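Local structure of putative NADH-flavin reductase (3H2S) at residues Val49-Pro52 against Leu53-Thr56; Arg78-Leu81 against His82-Ala86; Ser125-Gln129 against Pro130-Gly134; Gly190-Ala193 against Leu194-Asp198. The protein binds NADPH in a Rossmann-type fold and is probably an oxidoreductase that uses NAD(P)H. All coordinates share one frame; numbering follows the deposited sequence.

Contact 1 of 4, residues Val49-Pro52 against Leu53-Thr56; sequences VKEP and LVLT
Lys50 reaches along the turn 51-55 and lays its aliphatic chain over Val54 and Leu55. With CG anti to the backbone N (chi1 -171°), the chain is carried over residues 53-56 from CB on. CG meets Val54 CG1 at 3.7 Å, the two side chains crossing at about a right angle. CD, one bond further, lies between two methyls: Leu55 CD2 is 3.7 Å from Lys50 CD, and Val54 CG1 is almost as near. The chain then bends at chi3 (-96°), and NZ passes Thr56 CG2 at 4.2 Å to form a salt bridge with Asp59. The stretch beneath is a short 3-10 turn linking strand 46-49 to helix 57-60 of the Rossmann-type fold; Val54 N donates to Glu51 O at 2.9 Å and Leu55 N to Pro52 O at 3.2 Å. Shortening this lysine to an alanine is likely to leave Asp59 without its cationic partner and the methyls of Val54 and Leu55 without their aliphatic cover. Pro52 touches the bound NADPH and Leu70. Thr56 occupies the N-cap of helix 57-60, where its side chain caps a backbone N, while its own N donates to Asp59.

Contact 2 of 4, residues Arg78-Leu81 against His82-Ala86; sequences RGYL and HLDFA. With NDP (NADPH dihydro-nicotinamide-adenine-dinucleotide phosphate), chain C.
Tyr80 O accepts the backbone N-H of Asp84 at 2.9 Å, the bond nearly straight and in the carbonyl plane. It belongs to the first turns of helix 80-91, the crossover helix of the beta-alpha-beta unit between strands 65-68 and 99-103 in this Rossmann-type fold. Phe85 N repeats the pattern on Leu81 O, and just ahead His82 N closes a tighter turn on Gly79 O. The Asp84 carboxylate sits beside the Tyr80 ring, OD2 3.4 Å from Tyr80 CD1 with the two planes 52° apart; OD1 of Asp84 forms a salt bridge with Arg94 of the second subunit, which also packs on Tyr80. On the cofactor side Leu81 CB lies over one face of the Phe85 ring, 4.1 Å from its centroid, a CH-pi contact. Leu81 CD1 goes on to the adenine, 3.5 Å from N6A of NADPH, while Phe85 CZ is 3.9 Å from C6A, which lies at the edge of the phenyl ring. CG of His82 is anti to its carbonyl carbon (chi1 -80°), which directs the imidazole toward the nicotinamide-side ribose, and there His82 NE2 makes a weak hydrogen bond to O2D of NADPH, 3.4 Å long and bent to 132°.

Contact 3 of 4, residues Ser125-Gln129 against Pro130-Gly134; sequences SAASQ and PWYDG
Ala126 CB rests against two aromatic side chains, 4.0 Å from Tyr132 CD1 and 4.1 Å from Trp131 CH2. Next to it the backbone of Ala127 lies over a face of the tyrosine, its CA 3.9 Å from the Tyr132 ring centroid in a CH-pi contact, with the Ala127 methyl beside CD2 and CE2. Tyr132 has CG anti to its backbone N (chi1 -172°), which lays the ring back against the preceding 3-10 turn 125-128. A second CH-pi contact is made by Gln129, whose CB stands over the five-membered ring of Trp131, 3.6 Å from its centroid. The indole can fold back under Gln129 because its CG sits between the backbone N and the carbonyl carbon (chi1 52°). Gln129 and Trp131 then run side by side in the same direction, the amide plane only 22° from that of the indole. At the polar edge Gln129 O is gripped twice: Tyr132 N donates to it at 3.1 Å, and a water donates to it at 2.8 Å. That water accepts the N-H of Asp133, bridging the carbonyl to the first turn of the helix. This surface turn leads into helix 132-145; Pro130 and Trp131 pack on Trp74, Tyr132 on Phe122, and the Asp133 carboxylate receives the N-H of Gly79, at the neighbouring helix 80-91.

Contact 4 of 4, residues Gly190-Ala193 against Leu194-Asp198; sequences GNMA and LAILD
Helix 189-201 precedes the strand 209-214 of the central sheet in this Rossmann-type fold, and the contact spans about two and a half of its turns. Four successive i to i+4 bonds hold the backbone: Leu194 N to Gly190 O, Ala195 N to Asn191 O, Ile196 N to Met192 O and Leu197 N to Ala193 O, of which the third runs nearly along the C=O axis, at 2.9 Å. Side chains meet in two places. On the buried side selenomethionine Met192 crosses Ile196 obliquely: its CG is 3.8 Å from Ile196 CD1, and its SE is 4.0 Å from both CD1 and CG1. The Met192 chain leaves with CG anti to the backbone N (chi1 174°) and then bends at chi2 and chi3, which keeps the selenium alongside the isoleucine. Ile196 CG1 also lies 3.3 Å from Met192 O, against the carbonyl that receives its own N-H. A serine in place of this isoleucine, much shorter and polar, would probably open a gap beside the Met192 selenium. In the other place Asn191 and Leu194 lie side by side, pointing the same way, with OD1 of Asn191 3.5 Å from Leu194 CD1. The Asn191 amide is held at both ends, OD1 accepting from Thr168 N and ND2 donating to Asp214. Met192 and Ile196 both pack on Ile156 of strand 153-158, Met192 and Ala195 on Val212 of strand 209-214; toward helix 11-22, Ile196 packs on Ile16, and Ala193, Leu194 and Leu197 on Glu19.

Overall arrangement
Contacts 1 and 2 meet directly beside the adenine end of NADPH: Leu53 CD1 is 3.6 Å from Phe85 CD1, and Pro52 CB is 3.8 Å from the same ring atom, the centres of the two contacts being about 14 Å apart. Contact 2 also joins contact 3, through the bond between backbone and carboxylate at Gly79 and through packing of His82 ND1 3.8 Å from Gly134 O. Contact 3 itself stays back from the cofactor, the Trp131 side chain about 9 Å from it. Contact 4 stands apart, across the chain's centre from contacts 2 and 3, with nearest atoms about 12 Å from contact 2; its Met192 side chain comes within about 6 Å of NADPH.

Contact 1 of 4, residues Val49-Pro52 against Leu53-Thr56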
# COMPACT_ATOMS: atom_id res chain seq x y z
N VAL A 49 12.47 -19.95 1.76
CA VAL A 49 12.60 -19.42 3.12
C VAL A 49 13.03 -17.96 3.04
O VAL A 49 14.21 -17.66 2.83
CB VAL A 49 13.64 -20.21 3.98
CG1 VAL A 49 13.71 -19.63 5.39
CG2 VAL A 49 13.27 -21.68 4.05
N LYS A 50 12.04 -17.07 3.13
CA LYS A 50 12.27 -15.66 2.91
C LYS A 50 11.16 -14.87 3.58
O LYS A 50 10.00 -15.30 3.62
CB LYS A 50 12.30 -15.36 1.41
CG LYS A 50 12.74 -13.95 1.08
CD LYS A 50 12.71 -13.72 -0.42
CE LYS A 50 14.06 -13.93 -1.03
NZ LYS A 50 14.30 -13.03 -2.20
N GLU A 51 11.53 -13.73 4.16
CA GLU A 51 10.54 -12.78 4.66
C GLU A 51 9.63 -12.29 3.53
O GLU A 51 10.10 -11.92 2.46
CB GLU A 51 11.26 -11.59 5.30
CG GLU A 51 12.08 -11.95 6.52
CD GLU A 51 12.87 -10.77 7.06
OE1 GLU A 51 12.94 -9.73 6.37
OE2 GLU A 51 13.43 -10.88 8.17
N PRO A 52 8.31 -12.33 3.75
CA PRO A 52 7.40 -11.93 2.67
C PRO A 52 7.69 -10.53 2.16
O PRO A 52 7.60 -10.30 0.96
CB PRO A 52 6.02 -11.99 3.33
CG PRO A 52 6.17 -13.05 4.38
CD PRO A 52 7.60 -12.95 4.88
N LEU A 53 8.12 -9.62 3.03
CA LEU A 53 8.30 -8.22 2.63
C LEU A 53 9.58 -8.05 1.82
O LEU A 53 9.92 -6.95 1.38
CB LEU A 53 8.33 -7.30 3.86
CG LEU A 53 7.10 -6.47 4.24
CD1 LEU A 53 5.84 -6.82 3.49
CD2 LEU A 53 6.87 -6.43 5.73
N VAL A 54 10.30 -9.14 1.63
CA VAL A 54 11.58 -9.09 0.91
C VAL A 54 11.53 -9.92 -0.37
O VAL A 54 12.47 -9.90 -1.16
CB VAL A 54 12.73 -9.51 1.85
CG1 VAL A 54 13.76 -10.36 1.13
CG2 VAL A 54 13.32 -8.27 2.51
N LEU A 55 10.37 -10.53 -0.63
CA LEU A 55 10.12 -11.16 -1.92
C LEU A 55 10.33 -10.20 -3.09
O LEU A 55 10.02 -9.01 -2.99
CB LEU A 55 8.71 -11.74 -1.98
CG LEU A 55 8.41 -12.96 -1.09
CD1 LEU A 55 6.90 -13.22 -1.08
CD2 LEU A 55 9.18 -14.19 -1.59
N THR A 56 10.94 -10.71 -4.16
CA THR A 56 11.25 -9.88 -5.33
C THR A 56 10.41 -10.31 -6.52
O THR A 56 9.81 -11.38 -6.52
CB THR A 56 12.73 -10.03 -5.73
OG1 THR A 56 12.98 -11.38 -6.11
CG2 THR A 56 13.63 -9.65 -4.57

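Contact 2 of 4, residues Arg78-Leu81 against His82-Ala86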
# COMPACT_ATOMS: atom_id res chain seq x y z
N ARG A 78 0.94 -5.47 15.64
CA ARG A 78 1.52 -5.56 14.30
C ARG A 78 0.47 -5.85 13.24
O ARG A 78 0.79 -6.32 12.14
CB ARG A 78 2.62 -6.63 14.27
CG ARG A 78 3.90 -6.26 15.03
CD ARG A 78 4.91 -7.41 14.97
NE ARG A 78 6.12 -7.14 15.74
CZ ARG A 78 6.91 -8.07 16.27
NH1 ARG A 78 6.61 -9.37 16.13
NH2 ARG A 78 7.99 -7.72 16.96
N GLY A 79 -0.75 -5.40 13.51
CA GLY A 79 -1.86 -5.50 12.55
C GLY A 79 -1.55 -4.84 11.22
O GLY A 79 -2.06 -5.27 10.18
N TYR A 80 -0.63 -3.88 11.22
CA TYR A 80 -0.24 -3.22 9.97
C TYR A 80 0.32 -4.19 8.94
O TYR A 80 0.33 -3.90 7.74
CB TYR A 80 0.75 -2.08 10.24
CG TYR A 80 2.01 -2.53 10.94
CD1 TYR A 80 3.04 -3.13 10.24
CD2 TYR A 80 2.22 -2.23 12.29
CE1 TYR A 80 4.22 -3.51 10.87
CE2 TYR A 80 3.36 -2.67 12.95
CZ TYR A 80 4.36 -3.30 12.24
OH TYR A 80 5.51 -3.69 12.90
N LEU A 81 0.88 -5.32 9.39
CA LEU A 81 1.42 -6.30 8.45
C LEU A 81 0.40 -6.85 7.47
O LEU A 81 0.75 -7.19 6.33
CB LEU A 81 2.11 -7.44 9.18
CG LEU A 81 3.42 -7.11 9.91
CD1 LEU A 81 3.92 -8.34 10.66
CD2 LEU A 81 4.48 -6.62 8.92
N HIS A 82 -0.86 -6.97 7.88
CA HIS A 82 -1.91 -7.35 6.95
C HIS A 82 -1.88 -6.45 5.72
O HIS A 82 -1.99 -6.92 4.58
CB HIS A 82 -3.28 -7.25 7.61
CG HIS A 82 -3.62 -8.42 8.48
ND1 HIS A 82 -3.77 -8.32 9.84
CD2 HIS A 82 -3.84 -9.72 8.16
CE1 HIS A 82 -4.17 -9.49 10.32
NE2 HIS A 82 -4.20 -10.36 9.32
N LEU A 83 -1.78 -5.15 5.96
CA LEU A 83 -1.67 -4.18 4.89
C LEU A 83 -0.33 -4.24 4.13
O LEU A 83 -0.32 -4.35 2.90
CB LEU A 83 -1.92 -2.77 5.44
CG LEU A 83 -1.92 -1.60 4.45
CD1 LEU A 83 -2.94 -1.82 3.31
CD2 LEU A 83 -2.19 -0.31 5.19
N ASP A 84 0.78 -4.20 4.87
CA ASP A 84 2.11 -4.18 4.26
C ASP A 84 2.39 -5.41 3.39
O ASP A 84 2.98 -5.29 2.32
CB ASP A 84 3.20 -4.05 5.34
CG ASP A 84 3.26 -2.64 5.94
OD1 ASP A 84 2.67 -1.69 5.37
OD2 ASP A 84 3.88 -2.50 7.02
N PHE A 85 2.02 -6.60 3.84
CA PHE A 85 2.24 -7.79 3.00
C PHE A 85 1.49 -7.62 1.67
O PHE A 85 1.98 -8.03 0.62
CB PHE A 85 1.72 -9.05 3.69
CG PHE A 85 2.43 -9.40 4.98
CD1 PHE A 85 3.82 -9.40 5.05
CD2 PHE A 85 1.72 -9.96 6.03
CE1 PHE A 85 4.48 -9.90 6.15
CE2 PHE A 85 2.39 -10.46 7.15
CZ PHE A 85 3.76 -10.38 7.22
N ALA A 86 0.23 -7.15 1.74
CA ALA A 86 -0.58 -7.02 0.53
C ALA A 86 -0.04 -5.96 -0.42
O ALA A 86 -0.02 -6.18 -1.64
CB ALA A 86 -2.04 -6.73 0.90
PA NDP C . -2.18 -18.46 10.98
O1A NDP C . -2.12 -17.68 12.32
O2A NDP C . -2.38 -19.93 11.02
O5B NDP C . -0.60 -18.04 10.51
C5B NDP C . -0.65 -17.50 9.16
C4B NDP C . 0.80 -17.49 8.53
O4B NDP C . 1.40 -16.25 8.82
C3B NDP C . 1.75 -18.56 9.17
O3B NDP C . 2.25 -19.31 8.10
C2B NDP C . 2.87 -17.67 9.83
O2B NDP C . 4.14 -18.20 9.89
C1B NDP C . 2.78 -16.43 8.88
N9A NDP C . 3.35 -15.24 9.53
C8A NDP C . 2.78 -14.60 10.66
N7A NDP C . 3.46 -13.51 11.04
C5A NDP C . 4.51 -13.42 10.10
C6A NDP C . 5.52 -12.45 9.98
N6A NDP C . 5.59 -11.46 10.91
N1A NDP C . 6.58 -12.72 9.14
C2A NDP C . 6.41 -13.74 8.24
N3A NDP C . 5.37 -14.61 8.12
C4A NDP C . 4.45 -14.47 9.14
O3 NDP C . -3.46 -17.77 10.37
PN NDP C . -4.90 -18.17 9.76
O1N NDP C . -4.70 -19.31 8.74
O2N NDP C . -5.69 -18.59 10.96
O5D NDP C . -5.57 -16.93 8.93
C5D NDP C . -5.37 -16.75 7.53
C4D NDP C . -6.18 -15.51 7.11
O4D NDP C . -7.48 -15.71 7.62
C3D NDP C . -5.69 -14.12 7.61
O3D NDP C . -5.95 -13.15 6.66
C2D NDP C . -6.55 -13.96 8.91
O2D NDP C . -6.78 -12.61 9.21
C1D NDP C . -7.88 -14.59 8.36
N1N NDP C . -8.83 -14.85 9.44
C2N NDP C . -10.05 -14.05 9.44
C3N NDP C . -10.90 -14.17 10.70
C7N NDP C . -12.33 -13.75 10.41
O7N NDP C . -12.54 -12.77 9.70
N7N NDP C . -13.36 -14.38 11.08
C4N NDP C . -10.79 -15.43 11.54
C5N NDP C . -9.40 -15.98 11.66
C6N NDP C . -8.43 -15.73 10.53
P2B NDP C . 4.53 -19.30 11.02
O1X NDP C . 3.81 -20.65 10.69
O2X NDP C . 6.06 -19.63 10.80
O3X NDP C . 4.21 -18.83 12.40

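Contact 3 of 4, residues Ser125-Gln129 against Pro130-Gly134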
# COMPACT_ATOMS: atom_id res chain seq x y z
N SER A 125 -15.15 1.63 21.93
CA SER A 125 -14.54 0.67 22.84
C SER A 125 -13.87 -0.49 22.11
O SER A 125 -13.02 -1.16 22.68
CB SER A 125 -15.58 0.14 23.83
OG SER A 125 -16.56 -0.63 23.16
N ALA A 126 -14.28 -0.75 20.87
CA ALA A 126 -13.78 -1.90 20.13
C ALA A 126 -12.27 -1.82 19.94
O ALA A 126 -11.58 -2.84 19.91
CB ALA A 126 -14.49 -2.04 18.77
N ALA A 127 -11.75 -0.59 19.85
CA ALA A 127 -10.34 -0.40 19.56
C ALA A 127 -9.49 -0.89 20.72
O ALA A 127 -8.28 -1.09 20.58
CB ALA A 127 -10.04 1.06 19.25
N SER A 128 -10.13 -1.13 21.86
CA SER A 128 -9.44 -1.65 23.04
C SER A 128 -9.33 -3.17 23.04
O SER A 128 -8.68 -3.75 23.91
CB SER A 128 -10.13 -1.17 24.31
OG SER A 128 -10.22 0.24 24.30
N GLN A 129 -10.04 -3.82 22.12
CA GLN A 129 -10.00 -5.28 22.04
C GLN A 129 -8.78 -5.72 21.23
O GLN A 129 -8.41 -5.06 20.26
CB GLN A 129 -11.27 -5.82 21.39
CG GLN A 129 -12.55 -5.18 21.92
CD GLN A 129 -12.88 -5.65 23.32
OE1 GLN A 129 -12.01 -6.12 24.06
NE2 GLN A 129 -14.14 -5.51 23.70
N PRO A 130 -8.18 -6.86 21.60
CA PRO A 130 -6.94 -7.34 20.98
C PRO A 130 -7.10 -7.66 19.48
O PRO A 130 -6.10 -7.75 18.76
CB PRO A 130 -6.63 -8.62 21.78
CG PRO A 130 -7.40 -8.47 23.06
CD PRO A 130 -8.65 -7.74 22.68
N TRP A 131 -8.33 -7.89 19.03
CA TRP A 131 -8.59 -8.29 17.65
C TRP A 131 -8.73 -7.10 16.72
O TRP A 131 -8.73 -7.26 15.50
CB TRP A 131 -9.84 -9.17 17.56
CG TRP A 131 -11.06 -8.56 18.21
CD1 TRP A 131 -11.56 -8.86 19.44
CD2 TRP A 131 -11.93 -7.57 17.64
NE1 TRP A 131 -12.71 -8.14 19.67
CE2 TRP A 131 -12.96 -7.34 18.58
CE3 TRP A 131 -11.98 -6.91 16.41
CZ2 TRP A 131 -14.00 -6.44 18.34
CZ3 TRP A 131 -13.02 -6.02 16.18
CH2 TRP A 131 -14.01 -5.79 17.14
N TYR A 132 -8.93 -5.92 17.30
CA TYR A 132 -9.30 -4.76 16.50
C TYR A 132 -8.19 -4.33 15.55
O TYR A 132 -8.44 -4.00 14.41
CB TYR A 132 -9.70 -3.59 17.41
CG TYR A 132 -10.25 -2.43 16.62
CD1 TYR A 132 -11.53 -2.49 16.07
CD2 TYR A 132 -9.46 -1.33 16.33
CE1 TYR A 132 -12.03 -1.44 15.30
CE2 TYR A 132 -9.93 -0.30 15.55
CZ TYR A 132 -11.22 -0.35 15.06
OH TYR A 132 -11.67 0.69 14.27
N ASP A 133 -6.97 -4.22 16.07
CA ASP A 133 -5.83 -3.79 15.25
C ASP A 133 -5.77 -4.55 13.92
O ASP A 133 -5.72 -3.95 12.84
CB ASP A 133 -4.55 -3.97 16.07
CG ASP A 133 -3.28 -3.66 15.29
OD1 ASP A 133 -3.24 -2.68 14.51
OD2 ASP A 133 -2.28 -4.33 15.59
N GLY A 134 -5.79 -5.88 13.99
CA GLY A 134 -5.82 -6.69 12.77
C GLY A 134 -7.05 -6.49 11.90
O GLY A 134 -6.92 -6.40 10.68
O HOH W 1 -6.16 -4.18 18.85

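Contact 4 of 4, residues Gly190-Ala193 against Leu194-Asp198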
# COMPACT_ATOMS: atom_id res chain seq x y z
N GLY A 190 -10.50 -26.20 5.38
CA GLY A 190 -10.63 -27.06 4.20
C GLY A 190 -11.52 -26.45 3.13
O GLY A 190 -11.18 -26.44 1.95
N ASN A 191 -12.65 -25.89 3.55
CA ASN A 191 -13.61 -25.29 2.61
C ASN A 191 -13.16 -23.96 2.01
O ASN A 191 -13.31 -23.72 0.80
CB ASN A 191 -14.98 -25.15 3.27
CG ASN A 191 -15.79 -26.41 3.18
OD1 ASN A 191 -15.62 -27.19 2.24
ND2 ASN A 191 -16.57 -26.71 4.22
N MSE A 192 -12.45 -23.17 2.82
CA MSE A 192 -11.75 -22.01 2.30
C MSE A 192 -10.75 -22.43 1.22
O MSE A 192 -10.65 -21.77 0.18
CB MSE A 192 -11.04 -21.24 3.43
CG MSE A 192 -10.17 -20.09 2.94
SE MSE A 192 -11.20 -18.68 2.03
CE MSE A 192 -12.05 -17.89 3.60
N ALA A 193 -10.03 -23.52 1.46
CA ALA A 193 -9.09 -24.03 0.46
C ALA A 193 -9.81 -24.39 -0.85
O ALA A 193 -9.31 -24.08 -1.93
CB ALA A 193 -8.30 -25.24 0.99
N LEU A 194 -10.95 -25.07 -0.75
CA LEU A 194 -11.77 -25.37 -1.92
C LEU A 194 -12.09 -24.10 -2.70
O LEU A 194 -11.97 -24.06 -3.92
CB LEU A 194 -13.10 -26.05 -1.53
CG LEU A 194 -13.11 -27.49 -1.02
CD1 LEU A 194 -14.55 -28.01 -0.95
CD2 LEU A 194 -12.25 -28.40 -1.89
N ALA A 195 -12.58 -23.10 -1.98
CA ALA A 195 -13.00 -21.83 -2.59
C ALA A 195 -11.84 -21.11 -3.29
O ALA A 195 -11.99 -20.54 -4.35
CB ALA A 195 -13.65 -20.91 -1.52
N ILE A 196 -10.69 -21.08 -2.63
CA ILE A 196 -9.50 -20.49 -3.21
C ILE A 196 -9.04 -21.18 -4.48
O ILE A 196 -8.84 -20.53 -5.50
CB ILE A 196 -8.37 -20.42 -2.16
CG1 ILE A 196 -8.76 -19.40 -1.07
CG2 ILE A 196 -7.05 -20.04 -2.84
CD1 ILE A 196 -7.79 -19.34 0.12
N LEU A 197 -8.94 -22.51 -4.44
CA LEU A 197 -8.51 -23.27 -5.59
C LEU A 197 -9.54 -23.22 -6.69
O LEU A 197 -9.19 -23.20 -7.86
CB LEU A 197 -8.17 -24.72 -5.22
CG LEU A 197 -6.68 -24.97 -4.92
CD1 LEU A 197 -5.81 -24.62 -6.11
CD2 LEU A 197 -6.25 -24.21 -3.68
N ASP A 198 -10.82 -23.14 -6.32
CA ASP A 198 -11.88 -22.97 -7.32
C ASP A 198 -11.65 -21.69 -8.11
O ASP A 198 -11.82 -21.67 -9.33
CB ASP A 198 -13.26 -22.94 -6.66
CG ASP A 198 -13.80 -24.33 -6.38
OD1 ASP A 198 -13.14 -25.32 -6.76
OD2 ASP A 198 -14.88 -24.43 -5.78